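Local coordinates for citrinin polyketide synthase (Monascus purpureus, PDB 5MPT), which builds the polyketide precursor of the mycotoxin citrinin, the chain described here being its C-methyltransferase (CMeT) domain, at residues P207-E212 with P234-M239; V276-I281 with H302-P307; H280-T285 with G309-L314; G360-T365 with R376-L381. All coordinates share one frame; numbering follows the deposited sequence.

Contact 1 (P207-E212 with P234-M239)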
# COMPACT_ATOMS: atom_id res chain seq x y z
N PRO A 207 24.03 -12.68 -13.61
CA PRO A 207 22.76 -11.98 -13.44
C PRO A 207 22.60 -11.31 -12.09
O PRO A 207 23.09 -11.78 -11.05
CB PRO A 207 21.72 -13.09 -13.60
CG PRO A 207 22.43 -14.31 -13.07
CD PRO A 207 23.88 -14.13 -13.43
N LEU A 208 21.90 -10.19 -12.15
CA LEU A 208 21.31 -9.57 -10.98
C LEU A 208 20.03 -10.33 -10.66
O LEU A 208 19.18 -10.52 -11.54
CB LEU A 208 21.04 -8.10 -11.28
CG LEU A 208 20.69 -7.18 -10.12
CD1 LEU A 208 21.82 -7.15 -9.14
CD2 LEU A 208 20.39 -5.75 -10.66
N ARG A 209 19.93 -10.83 -9.45
CA ARG A 209 18.79 -11.62 -9.03
C ARG A 209 17.89 -10.76 -8.17
O ARG A 209 18.28 -10.29 -7.09
CB ARG A 209 19.26 -12.88 -8.29
CG ARG A 209 20.19 -13.71 -9.17
CD ARG A 209 20.60 -15.06 -8.55
NE ARG A 209 21.06 -15.97 -9.61
CZ ARG A 209 22.26 -16.53 -9.67
NH1 ARG A 209 23.16 -16.34 -8.71
NH2 ARG A 209 22.55 -17.33 -10.70
N ILE A 210 16.68 -10.54 -8.68
CA ILE A 210 15.68 -9.67 -8.08
C ILE A 210 14.45 -10.51 -7.81
O ILE A 210 13.97 -11.22 -8.70
CB ILE A 210 15.31 -8.49 -8.99
CG1 ILE A 210 16.57 -7.73 -9.40
CG2 ILE A 210 14.26 -7.60 -8.30
CD1 ILE A 210 16.31 -6.56 -10.39
N LEU A 211 13.94 -10.44 -6.58
CA LEU A 211 12.72 -11.16 -6.22
C LEU A 211 11.71 -10.16 -5.69
O LEU A 211 12.00 -9.39 -4.77
CB LEU A 211 13.01 -12.23 -5.17
CG LEU A 211 11.84 -13.17 -4.83
CD1 LEU A 211 12.38 -14.60 -4.61
CD2 LEU A 211 11.11 -12.66 -3.62
N GLU A 212 10.52 -10.18 -6.26
CA GLU A 212 9.44 -9.31 -5.83
C GLU A 212 8.45 -10.12 -5.00
O GLU A 212 7.92 -11.14 -5.46
CB GLU A 212 8.74 -8.64 -7.02
CG GLU A 212 7.65 -7.70 -6.57
CD GLU A 212 6.91 -7.03 -7.69
OE1 GLU A 212 7.18 -7.34 -8.87
OE2 GLU A 212 6.03 -6.21 -7.37
N PRO A 234 22.27 -8.58 -17.56
CA PRO A 234 21.70 -9.88 -17.21
C PRO A 234 20.95 -9.82 -15.90
O PRO A 234 21.40 -9.23 -14.91
CB PRO A 234 22.93 -10.79 -17.12
CG PRO A 234 24.00 -10.09 -17.89
CD PRO A 234 23.74 -8.63 -17.70
N VAL A 235 19.77 -10.44 -15.89
CA VAL A 235 18.86 -10.37 -14.76
C VAL A 235 18.01 -11.63 -14.73
O VAL A 235 17.68 -12.21 -15.76
CB VAL A 235 17.96 -9.11 -14.83
CG1 VAL A 235 17.20 -9.08 -16.13
CG2 VAL A 235 16.97 -9.07 -13.65
N GLU A 236 17.66 -12.04 -13.51
CA GLU A 236 16.60 -13.01 -13.26
C GLU A 236 15.64 -12.35 -12.29
O GLU A 236 16.03 -12.02 -11.16
CB GLU A 236 17.18 -14.32 -12.71
CG GLU A 236 18.09 -15.07 -13.69
CD GLU A 236 18.95 -16.15 -13.03
OE1 GLU A 236 18.74 -16.44 -11.83
OE2 GLU A 236 19.84 -16.71 -13.71
N TYR A 237 14.41 -12.10 -12.75
CA TYR A 237 13.35 -11.46 -11.96
C TYR A 237 12.31 -12.49 -11.56
O TYR A 237 11.62 -13.04 -12.42
CB TYR A 237 12.71 -10.35 -12.76
CG TYR A 237 11.85 -9.40 -11.96
CD1 TYR A 237 10.58 -9.76 -11.53
CD2 TYR A 237 12.30 -8.13 -11.67
CE1 TYR A 237 9.79 -8.87 -10.82
CE2 TYR A 237 11.53 -7.23 -10.98
CZ TYR A 237 10.27 -7.61 -10.55
OH TYR A 237 9.51 -6.69 -9.86
N THR A 238 12.22 -12.76 -10.26
CA THR A 238 11.28 -13.73 -9.74
C THR A 238 10.11 -12.94 -9.16
O THR A 238 10.24 -12.23 -8.15
CB THR A 238 11.94 -14.63 -8.69
OG1 THR A 238 13.09 -15.27 -9.27
CG2 THR A 238 10.98 -15.71 -8.21
N MET A 239 8.97 -13.03 -9.83
CA MET A 239 7.76 -12.38 -9.39
C MET A 239 6.98 -13.37 -8.53
O MET A 239 6.69 -14.49 -8.98
CB MET A 239 6.93 -11.94 -10.59
CG MET A 239 5.71 -11.18 -10.21
SD MET A 239 4.59 -11.05 -11.59
CE MET A 239 3.30 -10.09 -10.81
O HOH W 1 15.41 -13.89 -8.82
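The phenol of Tyr237 donates a short bond to Glu212, OH to OE1 2.6 Å, tying together two parallel strands of a Rossmann-type methyltransferase sheet. These are the first and last elements of the beta-alpha-beta unit 208-213, 221-231, 235-241, and their axes run 12° apart. The phenol reaches OE1 from above the carboxylate plane, while OE1 lies at the edge of the ring; the two planes are 90° apart. Thr221, at the start of the connecting helix, also bonds OE1, so this oxygen is gripped twice; the Glu212 side chain lies about 5 Å from the bound S-adenosyl-L-homocysteine. On the other sheet face Arg209 and Glu236 form a salt bridge, NE to OE1 3.2 Å, in the guanidinium plane but well out of the carboxylate plane; NH1 of Arg209 turns to Leu7 O. Five backbone bonds join the strands, from Leu208 N to Pro234 O at 3.0 Å through to Glu212 N to Thr238 O at 2.8 Å. Packing follows: Ile210 CG2 sits 3.8 Å from CE2 of Tyr237 on the Glu212 face, and CD1 of Leu211 meets CG2 of Thr238 on the Arg209 face. There a water 2.7 Å from Thr238 OG1 probably also donates to Ile210 O.

Contact 2 (V276-I281 with H302-P307)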
# COMPACT_ATOMS: atom_id res chain seq x y z
N VAL A 276 17.62 -19.39 0.10
CA VAL A 276 18.52 -18.82 1.10
C VAL A 276 19.70 -18.14 0.41
O VAL A 276 20.37 -18.72 -0.46
CB VAL A 276 18.98 -19.92 2.08
CG1 VAL A 276 20.14 -19.49 2.97
CG2 VAL A 276 17.81 -20.34 2.99
N HIS A 277 19.94 -16.88 0.79
CA HIS A 277 21.11 -16.13 0.31
C HIS A 277 21.19 -16.15 -1.21
O HIS A 277 22.26 -16.33 -1.79
CB HIS A 277 22.40 -16.70 0.90
CG HIS A 277 22.54 -16.60 2.39
ND1 HIS A 277 21.83 -15.69 3.15
CD2 HIS A 277 23.32 -17.29 3.26
CE1 HIS A 277 22.17 -15.83 4.42
NE2 HIS A 277 23.08 -16.78 4.51
N SER A 278 20.05 -15.98 -1.87
CA SER A 278 19.99 -16.13 -3.31
C SER A 278 19.81 -14.83 -4.05
O SER A 278 20.25 -14.73 -5.20
CB SER A 278 18.86 -17.08 -3.72
OG SER A 278 17.61 -16.59 -3.30
N GLN A 279 19.20 -13.82 -3.44
CA GLN A 279 18.78 -12.63 -4.15
C GLN A 279 19.62 -11.40 -3.81
O GLN A 279 19.98 -11.17 -2.64
CB GLN A 279 17.31 -12.32 -3.83
CG GLN A 279 16.35 -13.40 -4.08
CD GLN A 279 16.33 -13.90 -5.51
OE1 GLN A 279 16.17 -13.15 -6.46
NE2 GLN A 279 16.51 -15.20 -5.65
N HIS A 280 19.91 -10.58 -4.84
CA HIS A 280 20.53 -9.27 -4.65
C HIS A 280 19.55 -8.24 -4.11
O HIS A 280 19.91 -7.41 -3.27
CB HIS A 280 21.08 -8.72 -5.97
CG HIS A 280 22.23 -9.52 -6.51
ND1 HIS A 280 22.05 -10.56 -7.39
CD2 HIS A 280 23.56 -9.42 -6.29
CE1 HIS A 280 23.23 -11.07 -7.70
NE2 HIS A 280 24.15 -10.40 -7.03
N ILE A 281 18.31 -8.30 -4.57
CA ILE A 281 17.29 -7.29 -4.33
C ILE A 281 15.97 -7.97 -4.06
O ILE A 281 15.52 -8.82 -4.84
CB ILE A 281 17.14 -6.34 -5.53
CG1 ILE A 281 18.48 -5.75 -5.89
CG2 ILE A 281 16.11 -5.27 -5.26
CD1 ILE A 281 18.42 -4.92 -7.19
N HIS A 302 15.39 -11.25 5.16
CA HIS A 302 16.83 -11.14 5.33
C HIS A 302 17.55 -12.40 4.89
O HIS A 302 18.59 -12.33 4.23
CB HIS A 302 17.17 -10.83 6.79
CG HIS A 302 18.58 -10.42 7.00
ND1 HIS A 302 19.59 -11.32 7.29
CD2 HIS A 302 19.17 -9.21 6.96
CE1 HIS A 302 20.73 -10.67 7.41
NE2 HIS A 302 20.51 -9.39 7.20
N ARG A 303 17.00 -13.56 5.22
CA ARG A 303 17.70 -14.81 4.97
C ARG A 303 17.73 -15.15 3.49
O ARG A 303 18.62 -15.87 3.03
CB ARG A 303 17.02 -15.92 5.78
CG ARG A 303 17.71 -17.31 5.73
CD ARG A 303 19.18 -17.28 6.15
NE ARG A 303 19.35 -16.85 7.55
CZ ARG A 303 19.83 -17.61 8.53
NH1 ARG A 303 20.21 -18.87 8.30
NH2 ARG A 303 19.94 -17.11 9.75
N ILE A 304 16.78 -14.61 2.72
CA ILE A 304 16.74 -14.80 1.28
C ILE A 304 17.72 -13.88 0.57
O ILE A 304 18.11 -14.15 -0.57
CB ILE A 304 15.30 -14.57 0.79
CG1 ILE A 304 14.38 -15.66 1.38
CG2 ILE A 304 15.18 -14.60 -0.72
CD1 ILE A 304 12.88 -15.34 1.28
N LEU A 305 18.18 -12.83 1.24
CA LEU A 305 19.12 -11.90 0.62
C LEU A 305 20.52 -12.45 0.67
O LEU A 305 20.95 -13.03 1.68
CB LEU A 305 19.12 -10.54 1.33
CG LEU A 305 17.85 -9.72 1.13
CD1 LEU A 305 17.88 -8.44 1.96
CD2 LEU A 305 17.66 -9.37 -0.34
N ARG A 306 21.24 -12.28 -0.43
CA ARG A 306 22.69 -12.37 -0.38
C ARG A 306 23.23 -11.36 0.63
O ARG A 306 22.61 -10.33 0.88
CB ARG A 306 23.28 -12.08 -1.76
CG ARG A 306 22.88 -13.03 -2.86
CD ARG A 306 23.13 -12.38 -4.20
NE ARG A 306 24.49 -11.85 -4.31
CZ ARG A 306 25.52 -12.53 -4.83
NH1 ARG A 306 25.32 -13.72 -5.33
NH2 ARG A 306 26.75 -11.98 -4.90
N PRO A 307 24.42 -11.62 1.21
CA PRO A 307 25.03 -10.65 2.13
C PRO A 307 25.24 -9.29 1.53
O PRO A 307 25.24 -8.29 2.26
CB PRO A 307 26.39 -11.31 2.46
CG PRO A 307 26.17 -12.70 2.27
CD PRO A 307 25.17 -12.88 1.18
O HOH W 2 22.80 -15.46 -5.68
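Backbone bonds dominate where residues 276-281 meet the end of helix 294-304. His277 N donates to Arg303 O at 2.8 Å, in the carbonyl plane. The next carbonyl, Ile304 O, accepts two neighbouring amides: Gln279 N comes nearly in line with the C=O, whereas Ser278 N, at 3.0 Å, stands above the carbonyl plane. After Leu305 has left helical geometry, Arg306 N returns a bond to Gln279 O at 2.8 Å, giving one parallel bridge, Gln279 with Leu305. Among side-chain bonds, His277 ND1 reaches Leu305 O at 3.2 Å, distinctly bent and tilted from the ring plane. A water links Ser278 O to NH1 of Arg306, arriving at the edge of the guanidinium.

The flat groups supply a CH-pi contact: Arg306 CD rests 3.5 Å from the centroid of the His280 ring, 6° off its normal. The bend at chi3 (51°) sets NE of Arg306 over the same face, toward the rim at His280 NE2, the planes 23° apart. The polar ends look elsewhere, NE2 of His280 to Ser10 O and NH2 of Arg306 to Asp308. Apolar contacts are few; Ile304 CG2 lies 3.8 Å from CG of Gln279. Within the fold, helix 294-304 thus hands over to strand 309-316 beside the start of strand 279-285, with Ile304 and Leu305 packed on Ile282 and Ile304 also on Met213 of strand 208-213.

Contact 3 (H280-T285 with G309-L314). With SAH (S-adenosyl-L-homocysteine), chain B.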
# COMPACT_ATOMS: atom_id res chain seq x y z
N HIS A 280 19.91 -10.58 -4.84
CA HIS A 280 20.53 -9.27 -4.65
C HIS A 280 19.55 -8.24 -4.11
O HIS A 280 19.91 -7.41 -3.27
CB HIS A 280 21.08 -8.72 -5.97
CG HIS A 280 22.23 -9.52 -6.51
ND1 HIS A 280 22.05 -10.56 -7.39
CD2 HIS A 280 23.56 -9.42 -6.29
CE1 HIS A 280 23.23 -11.07 -7.70
NE2 HIS A 280 24.15 -10.40 -7.03
N ILE A 281 18.31 -8.30 -4.57
CA ILE A 281 17.29 -7.29 -4.33
C ILE A 281 15.97 -7.97 -4.06
O ILE A 281 15.52 -8.82 -4.84
CB ILE A 281 17.14 -6.34 -5.53
CG1 ILE A 281 18.48 -5.75 -5.89
CG2 ILE A 281 16.11 -5.27 -5.26
CD1 ILE A 281 18.42 -4.92 -7.19
N ILE A 282 15.32 -7.59 -2.96
CA ILE A 282 13.93 -7.92 -2.74
C ILE A 282 13.11 -6.64 -2.79
O ILE A 282 13.37 -5.69 -2.04
CB ILE A 282 13.71 -8.68 -1.43
CG1 ILE A 282 14.34 -10.05 -1.61
CG2 ILE A 282 12.20 -8.82 -1.10
CD1 ILE A 282 14.42 -10.85 -0.39
N LEU A 283 12.18 -6.61 -3.72
CA LEU A 283 11.17 -5.57 -3.87
C LEU A 283 9.89 -6.01 -3.17
O LEU A 283 9.50 -7.16 -3.29
CB LEU A 283 10.90 -5.34 -5.35
CG LEU A 283 12.07 -4.84 -6.20
CD1 LEU A 283 11.61 -4.56 -7.63
CD2 LEU A 283 12.70 -3.60 -5.60
N ALA A 284 9.21 -5.07 -2.47
CA ALA A 284 8.02 -5.44 -1.69
C ALA A 284 7.18 -4.18 -1.52
O ALA A 284 7.47 -3.34 -0.66
CB ALA A 284 8.40 -6.05 -0.34
N THR A 285 6.12 -4.08 -2.32
CA THR A 285 5.27 -2.89 -2.34
C THR A 285 3.99 -3.21 -1.59
O THR A 285 3.15 -3.98 -2.09
CB THR A 285 4.98 -2.47 -3.77
OG1 THR A 285 6.21 -2.09 -4.39
CG2 THR A 285 3.93 -1.34 -3.83
N GLY A 309 23.17 -7.89 -0.57
CA GLY A 309 21.88 -7.46 -1.09
C GLY A 309 21.14 -6.49 -0.20
O GLY A 309 21.59 -6.08 0.87
N PHE A 310 19.92 -6.17 -0.64
CA PHE A 310 19.09 -5.26 0.13
C PHE A 310 17.62 -5.48 -0.17
O PHE A 310 17.22 -5.98 -1.24
CB PHE A 310 19.42 -3.78 -0.15
CG PHE A 310 19.17 -3.35 -1.55
CD1 PHE A 310 20.18 -3.40 -2.48
CD2 PHE A 310 17.95 -2.84 -1.93
CE1 PHE A 310 19.97 -3.01 -3.76
CE2 PHE A 310 17.75 -2.41 -3.22
CZ PHE A 310 18.74 -2.49 -4.14
N LEU A 311 16.83 -5.05 0.79
CA LEU A 311 15.39 -4.95 0.69
C LEU A 311 14.99 -3.52 0.33
O LEU A 311 15.45 -2.58 0.98
CB LEU A 311 14.75 -5.35 2.01
CG LEU A 311 13.24 -5.06 2.22
CD1 LEU A 311 12.43 -5.85 1.23
CD2 LEU A 311 12.88 -5.43 3.63
N LEU A 312 14.09 -3.38 -0.62
CA LEU A 312 13.47 -2.10 -0.96
C LEU A 312 11.97 -2.24 -0.70
O LEU A 312 11.25 -2.82 -1.52
CB LEU A 312 13.76 -1.69 -2.39
CG LEU A 312 13.29 -0.28 -2.71
CD1 LEU A 312 14.07 0.76 -1.94
CD2 LEU A 312 13.49 -0.01 -4.18
N LEU A 313 11.54 -1.70 0.42
CA LEU A 313 10.12 -1.58 0.72
C LEU A 313 9.52 -0.35 0.07
O LEU A 313 10.15 0.72 -0.01
CB LEU A 313 9.90 -1.49 2.23
CG LEU A 313 10.28 -2.68 3.07
CD1 LEU A 313 10.37 -2.26 4.52
CD2 LEU A 313 9.24 -3.79 2.92
N LEU A 314 8.30 -0.49 -0.41
CA LEU A 314 7.45 0.65 -0.73
C LEU A 314 6.27 0.48 0.21
O LEU A 314 5.48 -0.44 0.04
CB LEU A 314 7.01 0.65 -2.19
CG LEU A 314 6.47 2.00 -2.71
CD1 LEU A 314 6.29 1.96 -4.21
CD2 LEU A 314 5.17 2.40 -2.05
N SAH B . 2.19 -5.03 -4.67
CA SAH B . 0.70 -5.08 -4.79
CB SAH B . -0.11 -4.02 -4.05
CG SAH B . -0.20 -4.23 -2.55
SD SAH B . -1.54 -5.44 -2.27
C SAH B . 0.36 -4.97 -6.30
O SAH B . -0.79 -5.56 -6.58
OXT SAH B . 1.02 -4.38 -7.11
C5' SAH B . -0.77 -6.62 -1.13
C4' SAH B . -0.32 -7.84 -1.90
O4' SAH B . 0.39 -8.65 -0.95
C3' SAH B . -1.45 -8.71 -2.48
O3' SAH B . -1.06 -9.07 -3.80
C2' SAH B . -1.48 -9.92 -1.53
O2' SAH B . -1.86 -11.12 -2.19
C1' SAH B . -0.02 -9.99 -1.09
N9 SAH B . 0.24 -10.67 0.17
C8 SAH B . -0.48 -10.61 1.33
N7 SAH B . -0.03 -11.38 2.29
C5 SAH B . 1.08 -12.00 1.71
C6 SAH B . 2.00 -12.94 2.20
N6 SAH B . 1.95 -13.48 3.43
N1 SAH B . 2.99 -13.34 1.37
C2 SAH B . 3.04 -12.83 0.14
N3 SAH B . 2.23 -11.94 -0.44
C4 SAH B . 1.26 -11.56 0.41
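Phe310 lies alongside Ile281, both side chains pointing the same way from the sheet. From its CB the phenylalanine leads off with CG between backbone N and carbonyl carbon (chi1 63°), which swings the ring toward the neighbouring strand. CD1 of Phe310 comes to 4.1 Å from His280 O. CE1 meets CG1 of Ile281, CE2 meets its CG2, and the far atom CZ of Phe310 is 3.7 Å from CG1 of Ile281, with CD1 of the same isoleucine close behind. The ring is therefore touched along its outer half by both branches of Ile281, CG1 with its CD1 and CG2. Beyond Ile281 it leans on Leu197 of helix 181-198 and Ile379 of strand 375-381.

The two segments are adjacent parallel strands in the central sheet of the class I, Rossmann-like methyltransferase fold, their axes 4.7 Å apart. Five backbone bonds run between them: the straightest, Leu312 N to Ile282 O at 2.8 Å and 178°, contrasts with Ala284 N to Leu312 O, which is 3.2 Å long and bent to 138°. On the face opposite Phe310, Leu311 extends CD1 to 3.4 Å from Ile282 O and also touches CG2 of Ile282, while CD2 of Leu313 meets CB of Ala284. Glu315, an active-site residue, follows directly after this segment.

At the C-terminal end, the hydroxyl of Thr285 is hydrogen-bonded to Thr220. The Thr285 carbonyl O accepts the amino N of S-adenosyl-L-homocysteine at 2.9 Å.

Contact 4 (G360-T365 with R376-L381)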
# COMPACT_ATOMS: atom_id res chain seq x y z
N GLY A 360 21.75 -4.07 8.22
CA GLY A 360 22.87 -3.27 8.68
C GLY A 360 22.77 -1.79 8.39
O GLY A 360 23.48 -0.98 8.98
N HIS A 361 21.87 -1.42 7.48
CA HIS A 361 21.72 -0.03 7.08
C HIS A 361 20.29 0.18 6.64
O HIS A 361 19.80 -0.59 5.80
CB HIS A 361 22.65 0.36 5.95
CG HIS A 361 22.50 1.78 5.49
ND1 HIS A 361 23.10 2.83 6.15
CD2 HIS A 361 21.83 2.33 4.45
CE1 HIS A 361 22.82 3.96 5.52
NE2 HIS A 361 22.06 3.68 4.48
N VAL A 362 19.63 1.20 7.18
CA VAL A 362 18.26 1.53 6.82
C VAL A 362 18.19 3.01 6.44
O VAL A 362 18.72 3.86 7.16
CB VAL A 362 17.26 1.25 7.95
CG1 VAL A 362 15.85 1.61 7.52
CG2 VAL A 362 17.40 -0.23 8.42
N ASP A 363 17.52 3.30 5.33
CA ASP A 363 17.29 4.67 4.89
C ASP A 363 15.90 4.74 4.26
O ASP A 363 15.28 3.71 3.97
CB ASP A 363 18.40 5.10 3.91
CG ASP A 363 18.54 6.64 3.79
OD1 ASP A 363 17.76 7.39 4.40
OD2 ASP A 363 19.47 7.09 3.08
N TRP A 364 15.39 5.96 4.07
CA TRP A 364 14.11 6.07 3.38
C TRP A 364 13.98 7.43 2.72
O TRP A 364 14.71 8.37 3.03
CB TRP A 364 12.91 5.85 4.30
CG TRP A 364 12.91 6.69 5.53
CD1 TRP A 364 12.41 7.96 5.68
CD2 TRP A 364 13.41 6.31 6.81
NE1 TRP A 364 12.59 8.39 6.96
CE2 TRP A 364 13.20 7.40 7.68
CE3 TRP A 364 14.04 5.16 7.30
CZ2 TRP A 364 13.59 7.36 9.02
CZ3 TRP A 364 14.42 5.13 8.62
CH2 TRP A 364 14.19 6.22 9.47
N THR A 365 13.05 7.50 1.76
CA THR A 365 12.75 8.74 1.06
C THR A 365 12.10 9.73 2.00
O THR A 365 11.34 9.35 2.91
CB THR A 365 11.83 8.48 -0.12
OG1 THR A 365 10.68 7.76 0.34
CG2 THR A 365 12.53 7.63 -1.17
N ARG A 376 6.72 5.83 1.56
CA ARG A 376 8.15 5.93 1.47
C ARG A 376 8.70 4.70 0.78
O ARG A 376 8.16 3.59 0.94
CB ARG A 376 8.80 6.07 2.83
CG ARG A 376 8.38 7.28 3.58
CD ARG A 376 9.22 7.49 4.80
NE ARG A 376 8.57 8.42 5.70
CZ ARG A 376 8.71 9.74 5.66
NH1 ARG A 376 9.52 10.34 4.78
NH2 ARG A 376 8.01 10.48 6.53
N LEU A 377 9.80 4.88 0.04
CA LEU A 377 10.72 3.78 -0.18
C LEU A 377 11.61 3.67 1.04
O LEU A 377 12.18 4.66 1.51
CB LEU A 377 11.57 3.98 -1.43
CG LEU A 377 10.88 4.09 -2.80
CD1 LEU A 377 11.92 4.44 -3.88
CD2 LEU A 377 10.14 2.82 -3.10
N ILE A 378 11.73 2.46 1.55
CA ILE A 378 12.54 2.16 2.73
C ILE A 378 13.50 1.09 2.27
O ILE A 378 13.10 -0.00 1.86
CB ILE A 378 11.70 1.68 3.93
CG1 ILE A 378 10.61 2.68 4.28
CG2 ILE A 378 12.58 1.44 5.15
CD1 ILE A 378 9.58 2.12 5.28
N ILE A 379 14.78 1.43 2.26
CA ILE A 379 15.82 0.49 1.85
C ILE A 379 16.49 -0.05 3.09
O ILE A 379 16.71 0.68 4.08
CB ILE A 379 16.82 1.16 0.88
CG1 ILE A 379 17.73 0.10 0.27
CG2 ILE A 379 17.67 2.25 1.58
CD1 ILE A 379 18.57 0.64 -0.90
N ALA A 380 16.84 -1.35 3.05
CA ALA A 380 17.44 -2.05 4.18
C ALA A 380 18.50 -3.01 3.65
O ALA A 380 18.19 -3.95 2.90
CB ALA A 380 16.37 -2.77 4.99
N LEU A 381 19.74 -2.73 3.98
CA LEU A 381 20.86 -3.53 3.51
C LEU A 381 21.05 -4.74 4.42
O LEU A 381 20.97 -4.65 5.65
CB LEU A 381 22.13 -2.70 3.48
CG LEU A 381 22.34 -1.79 2.26
CD1 LEU A 381 21.23 -0.81 2.08
CD2 LEU A 381 23.68 -1.06 2.39
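Arg376, near the start of strand 375-381 of this beta hairpin, reaches across to Thr365. Its chain is extended from CG to NE, which brings its NH1 2.8 Å from Thr365 O, in the carbonyl plane and on a lone pair, with the oxygen 4° out of the guanidinium plane. CD of Arg376 passes 3.3 Å from CD1 of Trp364, the ring and guanidinium planes standing 61° apart; NH2 is held by Asn373. Leu377 grips the same threonine twice: its N donates to Thr365 OG1, and its O accepts Thr365 N at 3.0 Å. The threonine hydroxyl, set between backbone N and carbonyl carbon (chi1 53°), thereby stands in for a backbone acceptor.

Ile378 forms a non-hydrogen-bonded pair with Trp364, CG1 to the tryptophan CB, while its CG2 meets CG1 of Val362 at 4.0 Å; its side chain comes about 4 Å from that of active-site Glu315. Ile379 and Asp363 are a hydrogen-bonded pair, Ile379 N to Asp363 O 2.9 Å, and CG2 of the isoleucine packs on the aspartate CB. OD1 of Asp363 forms a salt bridge with Lys25 of helix 14-26 and also accepts Trp364 N. Ala380 brings its CA-H toward His361 O. Leu381 N donates to that same oxygen at 2.8 Å, and Leu381 O accepts Gly360 N at 2.7 Å.

Polar side chains thus act at the Thr365 end, where arginine and hydroxyl carry the pairing past the last regular bridge, whereas the middle relies on backbone bonds, with Val362, Ile378 and Ala380 packed on one face.

How the contacts relate
Contacts 1, 3 and 4 are strand pairings in one seven-strand mixed sheet, two parallel and the last an antiparallel hairpin at its outer edge. Contact 3 is buried throughout and has the most apolar side-chain chemistry. Contact 1 is largely buried yet carries a salt bridge on one sheet face and a tyrosine-carboxylate hydrogen bond on the other, and contact 4, partly buried, uses polar side chains near one end. Contact 2 differs in kind: a partly buried helix-to-strand passage with exposed residues, sharing His280 and Ile281 with contact 3. Neighbours are stitched by probable backbone bonds, Arg209 O to His280 N between contacts 1 and 3, and Leu313 N to Ile378 O between contacts 3 and 4.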